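Two-domain protein containing predicted PHP-like metal-dependent phosphoesterase (Bacteroides vulgatus ATCC 8482, PDB 3E38) binds zinc ions in a PHP-like domain joined to an Ig-like domain and probably acts as a metal-dependent phosphoesterase, possibly a 5'-3' exonuclease. Local coordinates at residues V294-M299 against V322-T327; I274-V277 against V281-L284; R39-Y44 against R78-K83; G47-S52 against K219-Q224. All blocks are in the same frame, centred on the assembly; numbering follows the deposited sequence.

Interaction 1: V294-M299 against V322-T327; sequences VYFRDM and VNFEVT
The phenol of Tyr-295 reaches the backbone of strand 321-326 and gives its proton to the carbonyl of Asn-323, with OH 2.7 Å from O. The donor lies in the carbonyl plane on a lone pair, at a C=O...donor angle of 119°, and the oxygen in turn sits at the edge of the tyrosine ring, near its plane. The amide side chain of Asn-323 is engaged separately, with Ala-288 O and Thr-340 OG1.

A CH-pi contact covers one face of the same ring. Val-322 CG1 stands 3.8 Å from the Tyr-295 ring centroid and only 10° off the ring normal, so the methyl group rests almost over the middle of the face. With CG1 anti to the backbone N, the valine directs this branch at the ring. Lys-286 adds a cation-pi interaction and His-289 an edge-to-face one.

In the Ig-like beta-sandwich, strand 293-294 belongs to one sheet and strand 298-301 to the other, so segment 294-299 is the connection that carries the chain between them. Tyr-295 is buried against strand 321-326, while Phe-296 reaches it with the far end of its ring and also packs on Asp-141 of a second subunit.

Apolar packing between aromatic rings completes the contact. Phe-296 CZ approaches Phe-324 CD2 at 3.9 Å; the rings are oblique, with centroids 5.9 Å apart and planes inclined by 51°. Phe-296 is itself sandwiched within its own segment, with Tyr-295 CD2 over the centre of one face and CB of selenomethionine Met-299 nearer the rim of the other.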
loop_
_atom_site.group_PDB
_atom_site.type_symbol
_atom_site.label_atom_id
_atom_site.label_comp_id
_atom_site.label_asym_id
_atom_site.label_seq_id
_atom_site.Cartn_x
_atom_site.Cartn_y
_atom_site.Cartn_z
ATOM N N VAL B 294 0.051 26.191 -29.162
ATOM C CA VAL B 294 0.637 24.870 -28.903
ATOM C C VAL B 294 0.649 24.422 -27.445
ATOM O O VAL B 294 1.339 24.985 -26.605
ATOM C CB VAL B 294 2.088 24.787 -29.481
ATOM C CG1 VAL B 294 2.641 23.363 -29.368
ATOM C CG2 VAL B 294 2.119 25.287 -30.936
ATOM N N TYR B 295 -0.135 23.386 -27.164
ATOM C CA TYR B 295 -0.126 22.776 -25.833
ATOM C C TYR B 295 -0.421 21.245 -25.806
ATOM O O TYR B 295 -0.647 20.583 -26.824
ATOM C CB TYR B 295 -1.065 23.544 -24.894
ATOM C CG TYR B 295 -2.508 23.589 -25.350
ATOM C CD1 TYR B 295 -2.927 24.490 -26.332
ATOM C CD2 TYR B 295 -3.449 22.741 -24.801
ATOM C CE1 TYR B 295 -4.238 24.551 -26.733
ATOM C CE2 TYR B 295 -4.760 22.777 -25.206
ATOM C CZ TYR B 295 -5.164 23.697 -26.176
ATOM O OH TYR B 295 -6.488 23.743 -26.601
ATOM N N PHE B 296 -0.426 20.710 -24.592
ATOM C CA PHE B 296 -0.655 19.276 -24.373
ATOM C C PHE B 296 -1.875 18.743 -25.098
ATOM O O PHE B 296 -2.837 19.473 -25.375
ATOM C CB PHE B 296 -0.809 18.968 -22.876
ATOM C CG PHE B 296 -2.011 19.621 -22.255
ATOM C CD1 PHE B 296 -3.275 19.061 -22.402
ATOM C CD2 PHE B 296 -1.892 20.791 -21.550
ATOM C CE1 PHE B 296 -4.414 19.663 -21.849
ATOM C CE2 PHE B 296 -3.024 21.397 -21.002
ATOM C CZ PHE B 296 -4.290 20.830 -21.170
ATOM N N ARG B 297 -1.799 17.452 -25.419
ATOM C CA ARG B 297 -2.937 16.723 -26.010
ATOM C C ARG B 297 -3.753 16.065 -24.899
ATOM O O ARG B 297 -4.987 15.974 -24.945
ATOM C CB ARG B 297 -2.485 15.684 -27.019
ATOM C CG ARG B 297 -2.079 16.386 -28.276
ATOM C CD ARG B 297 -1.513 15.479 -29.335
ATOM N NE ARG B 297 -2.509 14.568 -29.839
ATOM C CZ ARG B 297 -2.260 13.656 -30.753
ATOM N NH1 ARG B 297 -1.053 13.542 -31.301
ATOM N NH2 ARG B 297 -3.238 12.863 -31.118
ATOM N N ASP B 298 -3.017 15.640 -23.893
ATOM C CA ASP B 298 -3.607 14.948 -22.753
ATOM C C ASP B 298 -2.825 15.280 -21.527
ATOM O O ASP B 298 -1.638 15.524 -21.591
ATOM C CB ASP B 298 -3.600 13.430 -22.986
ATOM C CG ASP B 298 -4.716 12.981 -23.880
ATOM O OD1 ASP B 298 -5.876 12.962 -23.412
ATOM O OD2 ASP B 298 -4.443 12.621 -25.045
HETATM N N MSE B 299 -3.480 15.269 -20.396
HETATM C CA MSE B 299 -2.777 15.610 -19.185
HETATM C C MSE B 299 -3.536 15.182 -17.965
HETATM O O MSE B 299 -4.738 15.370 -17.859
HETATM C CB MSE B 299 -2.589 17.113 -19.190
HETATM C CG MSE B 299 -1.761 17.618 -18.078
HETATM SE SE MSE B 299 -1.286 19.521 -18.226
HETATM C CE MSE B 299 -0.092 19.365 -16.633
ATOM N N VAL B 322 -6.759 28.308 -24.337
ATOM C CA VAL B 322 -6.234 26.984 -24.071
ATOM C C VAL B 322 -7.442 26.195 -23.645
ATOM O O VAL B 322 -7.886 26.275 -22.507
ATOM C CB VAL B 322 -5.113 27.034 -23.024
ATOM C CG1 VAL B 322 -4.633 25.642 -22.676
ATOM C CG2 VAL B 322 -3.959 27.900 -23.568
ATOM N N ASN B 323 -7.975 25.462 -24.618
ATOM C CA ASN B 323 -9.202 24.662 -24.492
ATOM C C ASN B 323 -9.014 23.187 -24.261
ATOM O O ASN B 323 -8.214 22.506 -24.923
ATOM C CB ASN B 323 -10.024 24.801 -25.763
ATOM C CG ASN B 323 -10.458 26.212 -26.002
ATOM O OD1 ASN B 323 -10.691 26.976 -25.056
ATOM N ND2 ASN B 323 -10.572 26.580 -27.261
ATOM N N PHE B 324 -9.810 22.695 -23.331
ATOM C CA PHE B 324 -9.781 21.287 -22.972
ATOM C C PHE B 324 -11.010 20.818 -22.234
ATOM O O PHE B 324 -11.740 21.577 -21.578
ATOM C CB PHE B 324 -8.526 20.973 -22.145
ATOM C CG PHE B 324 -8.365 21.824 -20.917
ATOM C CD1 PHE B 324 -9.032 21.509 -19.747
ATOM C CD2 PHE B 324 -7.542 22.937 -20.933
ATOM C CE1 PHE B 324 -8.864 22.284 -18.602
ATOM C CE2 PHE B 324 -7.386 23.723 -19.787
ATOM C CZ PHE B 324 -8.047 23.382 -18.622
ATOM N N GLU B 325 -11.237 19.528 -22.372
ATOM C CA GLU B 325 -12.308 18.854 -21.642
ATOM C C GLU B 325 -11.746 18.242 -20.340
ATOM O O GLU B 325 -10.662 17.706 -20.353
ATOM C CB GLU B 325 -12.885 17.748 -22.511
ATOM C CG GLU B 325 -14.076 17.044 -21.972
ATOM C CD GLU B 325 -14.407 15.819 -22.813
ATOM O OE1 GLU B 325 -13.650 15.563 -23.769
ATOM O OE2 GLU B 325 -15.387 15.089 -22.509
ATOM N N VAL B 326 -12.457 18.372 -19.217
ATOM C CA VAL B 326 -12.039 17.676 -17.982
ATOM C C VAL B 326 -12.855 16.424 -18.062
ATOM O O VAL B 326 -13.986 16.376 -17.580
ATOM C CB VAL B 326 -12.350 18.399 -16.687
ATOM C CG1 VAL B 326 -11.754 17.569 -15.468
ATOM C CG2 VAL B 326 -11.813 19.831 -16.749
ATOM N N THR B 327 -12.238 15.413 -18.661
ATOM C CA THR B 327 -12.911 14.165 -19.054
ATOM C C THR B 327 -13.582 13.420 -17.926
ATOM O O THR B 327 -14.520 12.661 -18.176
ATOM C CB THR B 327 -11.930 13.156 -19.782
ATOM O OG1 THR B 327 -10.881 12.752 -18.892
ATOM C CG2 THR B 327 -11.327 13.766 -21.055
#

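Interaction 2: I274-V277 against V281-L284; sequences ITNV and VLKL
The carboxamide of Asn-276 carries a methyl group of Leu-282 on one of its faces. Leu-282 CD1 lies 3.3 Å from Asn-276 CG and at much the same separation from OD1 and ND2, so the methyl sits above the fork of the amide and not off one end. Leu-282 CG follows on the nitrogen side, 3.5 Å from Asn-276 ND2. Val-281 comes up beside the nitrogen, its CA 4.0 Å from Asn-276 ND2. This is tight van der Waals packing of an apolar branch on a planar polar group, and no hydrogen bond joins the two segments.

The Asn-276 side chain is directed at its partner by a first torsion that sets CG anti to the backbone N (chi1 -169°). Both polar atoms of the buried amide are satisfied around its rim. ND2 donates to Leu-280 O and to Leu-301 O, while OD1 is bonded to Thr-278 OG1. These bonds fix the rotation of the amide and so set the direction of the face on which the leucine rests. Leu-282 also packs against Val-258 and Phe-329.

Although just three residues separate the segments, the chain does not form a hairpin here. Asn-276 pairs through its backbone with Thr-305 and Leu-282 with Leu-301, in different sheets, and their CA atoms stay 7.7 Å apart. The connection is a beta-arch, carrying the chain from one sheet of the Ig-like sandwich to the other, with the asparagine amide bonded inside the bend.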
loop_
_atom_site.group_PDB
_atom_site.type_symbol
_atom_site.label_atom_id
_atom_site.label_comp_id
_atom_site.label_asym_id
_atom_site.label_seq_id
_atom_site.Cartn_x
_atom_site.Cartn_y
_atom_site.Cartn_z
ATOM N N ILE B 274 0.242 24.880 -12.856
ATOM C CA ILE B 274 -1.078 24.417 -12.415
ATOM C C ILE B 274 -0.965 23.375 -11.308
ATOM O O ILE B 274 -0.299 22.374 -11.431
ATOM C CB ILE B 274 -1.840 23.835 -13.578
ATOM C CG1 ILE B 274 -1.802 24.832 -14.731
ATOM C CG2 ILE B 274 -3.261 23.504 -13.168
ATOM C CD1 ILE B 274 -2.501 24.354 -15.949
ATOM N N THR B 275 -1.597 23.661 -10.196
ATOM C CA THR B 275 -1.575 22.757 -9.068
ATOM C C THR B 275 -2.949 22.274 -8.702
ATOM O O THR B 275 -3.885 23.059 -8.572
ATOM C CB THR B 275 -0.999 23.453 -7.836
ATOM O OG1 THR B 275 0.260 24.028 -8.184
ATOM C CG2 THR B 275 -0.826 22.485 -6.666
ATOM N N ASN B 276 -3.018 20.953 -8.567
ATOM C CA ASN B 276 -4.179 20.219 -8.112
ATOM C C ASN B 276 -4.078 20.262 -6.603
ATOM O O ASN B 276 -3.155 19.679 -5.986
ATOM C CB ASN B 276 -4.163 18.777 -8.629
ATOM C CG ASN B 276 -5.474 18.039 -8.413
ATOM O OD1 ASN B 276 -6.360 18.512 -7.720
ATOM N ND2 ASN B 276 -5.587 16.839 -9.000
ATOM N N VAL B 277 -5.004 20.990 -6.001
ATOM C CA VAL B 277 -4.988 21.200 -4.557
ATOM C C VAL B 277 -5.988 20.250 -3.878
ATOM O O VAL B 277 -6.363 20.422 -2.716
ATOM C CB VAL B 277 -5.277 22.713 -4.221
ATOM C CG1 VAL B 277 -4.240 23.627 -4.879
ATOM C CG2 VAL B 277 -6.644 23.110 -4.663
ATOM N N VAL B 281 -7.996 13.244 -8.740
ATOM C CA VAL B 281 -7.205 13.245 -9.931
ATOM C C VAL B 281 -8.062 13.927 -10.972
ATOM O O VAL B 281 -9.281 13.799 -10.977
ATOM C CB VAL B 281 -6.854 11.860 -10.447
ATOM C CG1 VAL B 281 -8.106 11.211 -11.034
ATOM C CG2 VAL B 281 -5.744 11.987 -11.515
ATOM N N LEU B 282 -7.392 14.676 -11.822
ATOM C CA LEU B 282 -8.043 15.478 -12.854
ATOM C C LEU B 282 -7.458 15.113 -14.189
ATOM O O LEU B 282 -6.263 15.030 -14.343
ATOM C CB LEU B 282 -7.860 16.980 -12.558
ATOM C CG LEU B 282 -8.337 17.425 -11.165
ATOM C CD1 LEU B 282 -7.685 18.743 -10.698
ATOM C CD2 LEU B 282 -9.899 17.501 -11.130
ATOM N N LYS B 283 -8.317 14.874 -15.158
ATOM C CA LYS B 283 -7.862 14.435 -16.456
ATOM C C LYS B 283 -8.341 15.362 -17.519
ATOM O O LYS B 283 -9.521 15.466 -17.766
ATOM C CB LYS B 283 -8.360 13.009 -16.718
ATOM C CG LYS B 283 -7.846 11.969 -15.687
ATOM C CD LYS B 283 -8.466 10.599 -15.949
ATOM C CE LYS B 283 -8.139 9.562 -14.874
ATOM N N LEU B 284 -7.366 15.980 -18.169
ATOM C CA LEU B 284 -7.563 16.989 -19.197
ATOM C C LEU B 284 -7.248 16.452 -20.570
ATOM O O LEU B 284 -6.310 15.691 -20.762
ATOM C CB LEU B 284 -6.660 18.185 -18.940
ATOM C CG LEU B 284 -6.529 18.628 -17.487
ATOM C CD1 LEU B 284 -5.782 19.922 -17.413
ATOM C CD2 LEU B 284 -7.895 18.770 -16.834
#

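Interaction 3: R39-Y44 against R78-K83; sequences RVDEAY and REQAEK
Gln-80 NE2 donates to Asp-41 OD1 at 3.2 Å, the one hydrogen bond between segments 39-44 and 78-83. Their helices, 36-45 and 72-83, are successive crossover helices of beta-alpha-beta units in the PHP-like domain, whose strands 17-22, 50-56 and 87-95 run parallel, and the two segments accordingly lie nearly parallel, with axes 9.5 Å apart and inclined by 17°.

The bond is fairly straight, with an N-H...O angle of 166°. It uses the syn lone pair of OD1 and lies in the amide plane of Gln-80, while the carboxylate and amide planes are turned 78° apart. The glutamine chain leaves its helix with CG anti to the backbone N and then bends at its second torsion, which swings the amide round to Asp-41 and brings its aliphatic part over Val-40.

Beside the polar bridge, Val-40 makes the apolar part of the contact. Its CG1 branch packs 3.5 Å from Gln-80 CG and next to the backbone of Ala-81. Ala-81 also rests on Leu-88 of strand 87-95.

On another side of helix 36-45, Arg-39 turns toward the metal-bearing part of the domain: NE bonds to the carbonyl of His-26, a zinc ligand, and NH1 to Gln-197 O. Glu-42 steadies this guanidinium from one turn further along the helix. Its OE1 accepts from Arg-39 NH1 at 2.9 Å, using its syn lone pair and lying close to the plane of the Arg-39 guanidinium.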
loop_
_atom_site.group_PDB
_atom_site.type_symbol
_atom_site.label_atom_id
_atom_site.label_comp_id
_atom_site.label_asym_id
_atom_site.label_seq_id
_atom_site.Cartn_x
_atom_site.Cartn_y
_atom_site.Cartn_z
ATOM N N ARG B 39 -21.071 1.369 10.940
ATOM C CA ARG B 39 -21.262 2.276 9.808
ATOM C C ARG B 39 -20.872 3.703 10.192
ATOM O O ARG B 39 -20.527 4.527 9.329
ATOM C CB ARG B 39 -22.694 2.280 9.253
ATOM C CG ARG B 39 -23.161 0.990 8.592
ATOM C CD ARG B 39 -22.205 0.553 7.510
ATOM N NE ARG B 39 -22.663 -0.664 6.849
ATOM C CZ ARG B 39 -21.863 -1.541 6.242
ATOM N NH1 ARG B 39 -20.545 -1.350 6.213
ATOM N NH2 ARG B 39 -22.384 -2.613 5.662
ATOM N N VAL B 40 -20.912 3.951 11.496
ATOM C CA VAL B 40 -20.653 5.269 12.040
ATOM C C VAL B 40 -19.148 5.404 12.139
ATOM O O VAL B 40 -18.607 6.448 11.836
ATOM C CB VAL B 40 -21.354 5.557 13.438
ATOM C CG1 VAL B 40 -20.897 6.930 13.986
ATOM C CG2 VAL B 40 -22.911 5.480 13.336
ATOM N N ASP B 41 -18.498 4.341 12.602
ATOM C CA ASP B 41 -17.036 4.308 12.663
ATOM C C ASP B 41 -16.400 4.508 11.298
ATOM O O ASP B 41 -15.397 5.197 11.160
ATOM C CB ASP B 41 -16.534 2.973 13.160
ATOM C CG ASP B 41 -16.914 2.716 14.592
ATOM O OD1 ASP B 41 -17.002 3.718 15.321
ATOM O OD2 ASP B 41 -17.140 1.532 14.944
ATOM N N GLU B 42 -16.980 3.850 10.308
ATOM C CA GLU B 42 -16.453 3.899 8.942
ATOM C C GLU B 42 -16.569 5.282 8.347
ATOM O O GLU B 42 -15.633 5.762 7.726
ATOM C CB GLU B 42 -17.188 2.931 8.050
ATOM C CG GLU B 42 -16.939 1.442 8.424
ATOM C CD GLU B 42 -17.827 0.489 7.607
ATOM O OE1 GLU B 42 -18.910 0.921 7.110
ATOM O OE2 GLU B 42 -17.459 -0.695 7.507
ATOM N N ALA B 43 -17.712 5.915 8.557
ATOM C CA ALA B 43 -17.994 7.266 8.010
ATOM C C ALA B 43 -17.015 8.251 8.583
ATOM O O ALA B 43 -16.395 9.034 7.881
ATOM C CB ALA B 43 -19.445 7.713 8.290
ATOM N N TYR B 44 -16.840 8.159 9.884
ATOM C CA TYR B 44 -15.888 9.012 10.572
ATOM C C TYR B 44 -14.516 8.862 9.938
ATOM O O TYR B 44 -13.861 9.817 9.495
ATOM C CB TYR B 44 -15.787 8.618 12.059
ATOM C CG TYR B 44 -14.851 9.493 12.811
ATOM C CD1 TYR B 44 -15.146 10.833 12.996
ATOM C CD2 TYR B 44 -13.646 9.008 13.311
ATOM C CE1 TYR B 44 -14.284 11.670 13.664
ATOM C CE2 TYR B 44 -12.771 9.844 14.011
ATOM C CZ TYR B 44 -13.115 11.176 14.173
ATOM O OH TYR B 44 -12.319 12.049 14.847
ATOM N N ARG B 78 -27.203 6.458 17.106
ATOM C CA ARG B 78 -27.336 7.851 17.551
ATOM C C ARG B 78 -26.242 8.378 18.475
ATOM O O ARG B 78 -25.712 9.435 18.281
ATOM C CB ARG B 78 -28.706 8.049 18.200
ATOM C CG ARG B 78 -29.865 7.860 17.190
ATOM C CD ARG B 78 -31.235 8.332 17.723
ATOM N NE ARG B 78 -31.284 9.788 17.651
ATOM C CZ ARG B 78 -32.372 10.543 17.737
ATOM N NH1 ARG B 78 -33.580 10.010 17.903
ATOM N NH2 ARG B 78 -32.236 11.853 17.639
ATOM N N GLU B 79 -25.885 7.620 19.467
ATOM C CA GLU B 79 -24.898 8.095 20.433
ATOM C C GLU B 79 -23.544 8.187 19.810
ATOM O O GLU B 79 -22.799 9.122 20.046
ATOM C CB GLU B 79 -24.815 7.137 21.615
ATOM C CG GLU B 79 -23.735 7.430 22.587
ATOM C CD GLU B 79 -23.660 6.365 23.697
ATOM O OE1 GLU B 79 -24.540 5.467 23.728
ATOM O OE2 GLU B 79 -22.713 6.431 24.526
ATOM N N GLN B 80 -23.240 7.200 18.992
ATOM C CA GLN B 80 -21.946 7.132 18.355
ATOM C C GLN B 80 -21.827 8.272 17.366
ATOM O O GLN B 80 -20.788 8.900 17.269
ATOM C CB GLN B 80 -21.729 5.790 17.621
ATOM C CG GLN B 80 -20.277 5.532 17.171
ATOM C CD GLN B 80 -19.332 5.351 18.379
ATOM O OE1 GLN B 80 -19.687 5.655 19.522
ATOM N NE2 GLN B 80 -18.130 4.844 18.121
ATOM N N ALA B 81 -22.904 8.510 16.637
ATOM C CA ALA B 81 -22.891 9.498 15.592
ATOM C C ALA B 81 -22.650 10.863 16.216
ATOM O O ALA B 81 -21.943 11.715 15.689
ATOM C CB ALA B 81 -24.193 9.474 14.780
ATOM N N GLU B 82 -23.208 11.031 17.397
ATOM C CA GLU B 82 -23.114 12.307 18.106
ATOM C C GLU B 82 -21.690 12.472 18.566
ATOM O O GLU B 82 -21.070 13.506 18.348
ATOM C CB GLU B 82 -24.066 12.349 19.308
ATOM C CG GLU B 82 -23.913 13.568 20.235
ATOM C CD GLU B 82 -24.849 13.510 21.441
ATOM N N LYS B 83 -21.168 11.433 19.195
ATOM C CA LYS B 83 -19.808 11.503 19.739
ATOM C C LYS B 83 -18.825 11.800 18.619
ATOM O O LYS B 83 -17.912 12.522 18.820
ATOM C CB LYS B 83 -19.338 10.210 20.447
ATOM C CG LYS B 83 -20.143 9.767 21.661
#

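Interaction 4: G47-S52 against K219-Q224; sequences GLDAIS and KERSLQ
At the end of strand 50-56 remote from the zinc ligand His-56, a salt bridge ties the start of the strand to the loop between strand 213-218 and helix 223-231, within the same PHP-like domain. The bridge joins Asp-49, buried just before its strand, to the more exposed Arg-221. Arg-221 NH2 donates to Asp-49 OD1 at 3.0 Å with an N-H...O angle of 154°, and NE adds a weak bond to that oxygen at 3.3 Å. One carboxylate oxygen thus meets the NE/NH2 edge of the guanidinium, near its plane. NH2 reaches OD1 on the anti side, 17° out of the carboxylate plane, and the two flat groups stand at 88° to each other.

Arg-221 spans the gap with a chain extended from CG to NE. It springs from the centre of an inverse gamma turn, immediately followed by Ser-222, the N-cap of helix 223-231. Ser-222 OG caps Gly-225 N and is 2.6 Å from Glu-220 OE2, to which it donates.

The other oxygen of Asp-49, OD2, accepts from the backbone N of Lys-20 in the neighbouring strand, and Arg-221 NH1 donates to Gly-85 O. A glycerol, probably from the crystallisation liquor, lies about 3 Å from the arginine side chain. With a guanidinium at one oxygen and a backbone N-H at the other, the buried carboxylate is probably stabilised in its ionised form.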
loop_
_atom_site.group_PDB
_atom_site.type_symbol
_atom_site.label_atom_id
_atom_site.label_comp_id
_atom_site.label_asym_id
_atom_site.label_seq_id
_atom_site.Cartn_x
_atom_site.Cartn_y
_atom_site.Cartn_z
ATOM N N GLY B 47 -13.807 10.298 6.559
ATOM C CA GLY B 47 -13.971 11.755 6.372
ATOM C C GLY B 47 -15.334 12.232 5.878
ATOM O O GLY B 47 -15.488 13.304 5.273
ATOM N N LEU B 48 -16.318 11.390 6.141
ATOM C CA LEU B 48 -17.682 11.659 5.768
ATOM C C LEU B 48 -18.222 12.552 6.805
ATOM O O LEU B 48 -17.703 12.595 7.904
ATOM C CB LEU B 48 -18.526 10.385 5.737
ATOM C CG LEU B 48 -18.310 9.295 4.725
ATOM C CD1 LEU B 48 -19.577 8.394 4.750
ATOM C CD2 LEU B 48 -18.105 9.915 3.395
ATOM N N ASP B 49 -19.302 13.235 6.434
ATOM C CA ASP B 49 -20.008 14.170 7.314
ATOM C C ASP B 49 -21.393 13.681 7.734
ATOM O O ASP B 49 -21.937 14.028 8.800
ATOM C CB ASP B 49 -20.180 15.502 6.593
ATOM C CG ASP B 49 -18.857 16.184 6.315
ATOM O OD1 ASP B 49 -18.093 16.427 7.266
ATOM O OD2 ASP B 49 -18.601 16.512 5.151
ATOM N N ALA B 50 -21.963 12.865 6.870
ATOM C CA ALA B 50 -23.326 12.413 7.050
ATOM C C ALA B 50 -23.600 11.080 6.368
ATOM O O ALA B 50 -23.031 10.735 5.309
ATOM C CB ALA B 50 -24.310 13.508 6.556
ATOM N N ILE B 51 -24.510 10.356 6.995
ATOM C CA ILE B 51 -24.925 9.062 6.503
ATOM C C ILE B 51 -26.360 8.792 6.800
ATOM O O ILE B 51 -26.950 9.400 7.639
ATOM C CB ILE B 51 -24.122 7.894 7.194
ATOM C CG1 ILE B 51 -24.454 7.817 8.672
ATOM C CG2 ILE B 51 -22.608 8.039 6.988
ATOM C CD1 ILE B 51 -23.747 6.659 9.427
ATOM N N SER B 52 -26.903 7.848 6.071
ATOM C CA SER B 52 -28.218 7.336 6.340
ATOM C C SER B 52 -28.160 5.811 6.253
ATOM O O SER B 52 -27.876 5.265 5.182
ATOM C CB SER B 52 -29.224 7.892 5.319
ATOM O OG SER B 52 -30.559 7.495 5.613
ATOM N N LYS B 219 -25.450 25.147 2.884
ATOM C CA LYS B 219 -25.273 26.502 3.404
ATOM C C LYS B 219 -24.846 26.361 4.839
ATOM O O LYS B 219 -24.349 27.297 5.466
ATOM C CB LYS B 219 -26.566 27.316 3.318
ATOM C CG LYS B 219 -27.027 27.692 1.907
ATOM C CD LYS B 219 -28.427 28.328 1.896
ATOM N N GLU B 220 -25.057 25.163 5.367
ATOM C CA GLU B 220 -24.621 24.843 6.745
ATOM C C GLU B 220 -24.537 23.364 6.966
ATOM O O GLU B 220 -25.224 22.599 6.316
ATOM C CB GLU B 220 -25.532 25.456 7.822
ATOM C CG GLU B 220 -26.913 24.809 7.945
ATOM C CD GLU B 220 -27.763 25.426 9.063
ATOM O OE1 GLU B 220 -27.569 26.634 9.345
ATOM O OE2 GLU B 220 -28.630 24.710 9.637
ATOM N N ARG B 221 -23.690 22.992 7.914
ATOM C CA ARG B 221 -23.474 21.590 8.244
ATOM C C ARG B 221 -24.460 21.139 9.297
ATOM O O ARG B 221 -24.148 21.033 10.509
ATOM C CB ARG B 221 -22.060 21.355 8.762
ATOM C CG ARG B 221 -21.657 19.882 8.819
ATOM C CD ARG B 221 -20.306 19.802 9.460
ATOM N NE ARG B 221 -19.695 18.495 9.338
ATOM C CZ ARG B 221 -19.904 17.489 10.175
ATOM N NH1 ARG B 221 -20.761 17.637 11.181
ATOM N NH2 ARG B 221 -19.264 16.339 9.984
ATOM N N SER B 222 -25.660 20.864 8.812
ATOM C CA SER B 222 -26.768 20.398 9.659
ATOM C C SER B 222 -27.653 19.569 8.813
ATOM O O SER B 222 -27.511 19.580 7.592
ATOM C CB SER B 222 -27.610 21.566 10.138
ATOM O OG SER B 222 -28.341 22.158 9.024
ATOM N N LEU B 223 -28.605 18.918 9.474
ATOM C CA LEU B 223 -29.606 18.084 8.799
ATOM C C LEU B 223 -30.430 18.907 7.824
ATOM O O LEU B 223 -30.741 18.473 6.702
ATOM C CB LEU B 223 -30.539 17.392 9.808
ATOM C CG LEU B 223 -29.795 16.287 10.611
ATOM C CD1 LEU B 223 -30.602 15.753 11.790
ATOM C CD2 LEU B 223 -29.343 15.157 9.692
ATOM N N GLN B 224 -30.732 20.125 8.228
ATOM C CA GLN B 224 -31.571 21.024 7.410
ATOM C C GLN B 224 -30.730 21.530 6.243
ATOM O O GLN B 224 -31.214 21.713 5.099
ATOM C CB GLN B 224 -32.163 22.190 8.256
#

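The four contacts divide between the two domains. Interactions 3 and 4 belong to the PHP-like domain, their centres 12 Å apart; their segments alternate along the chain, and helix 36-45 is followed, after a short turn, by strand 50-56, where Ala-43 CB packs on Ile-51. Interactions 2 and 1 follow in series in the Ig-like domain, also 12 Å apart, and meet in the five-stranded sheet, where strand 282-286 lies between 298-301 and 321-326. Interactions 1 and 3 have centres about 42 Å apart, on opposite sides of the chain's centre. Even interactions 2 and 4 keep about 14 Å between nearest atoms, so neither pair touches the other, and each lies within one domain.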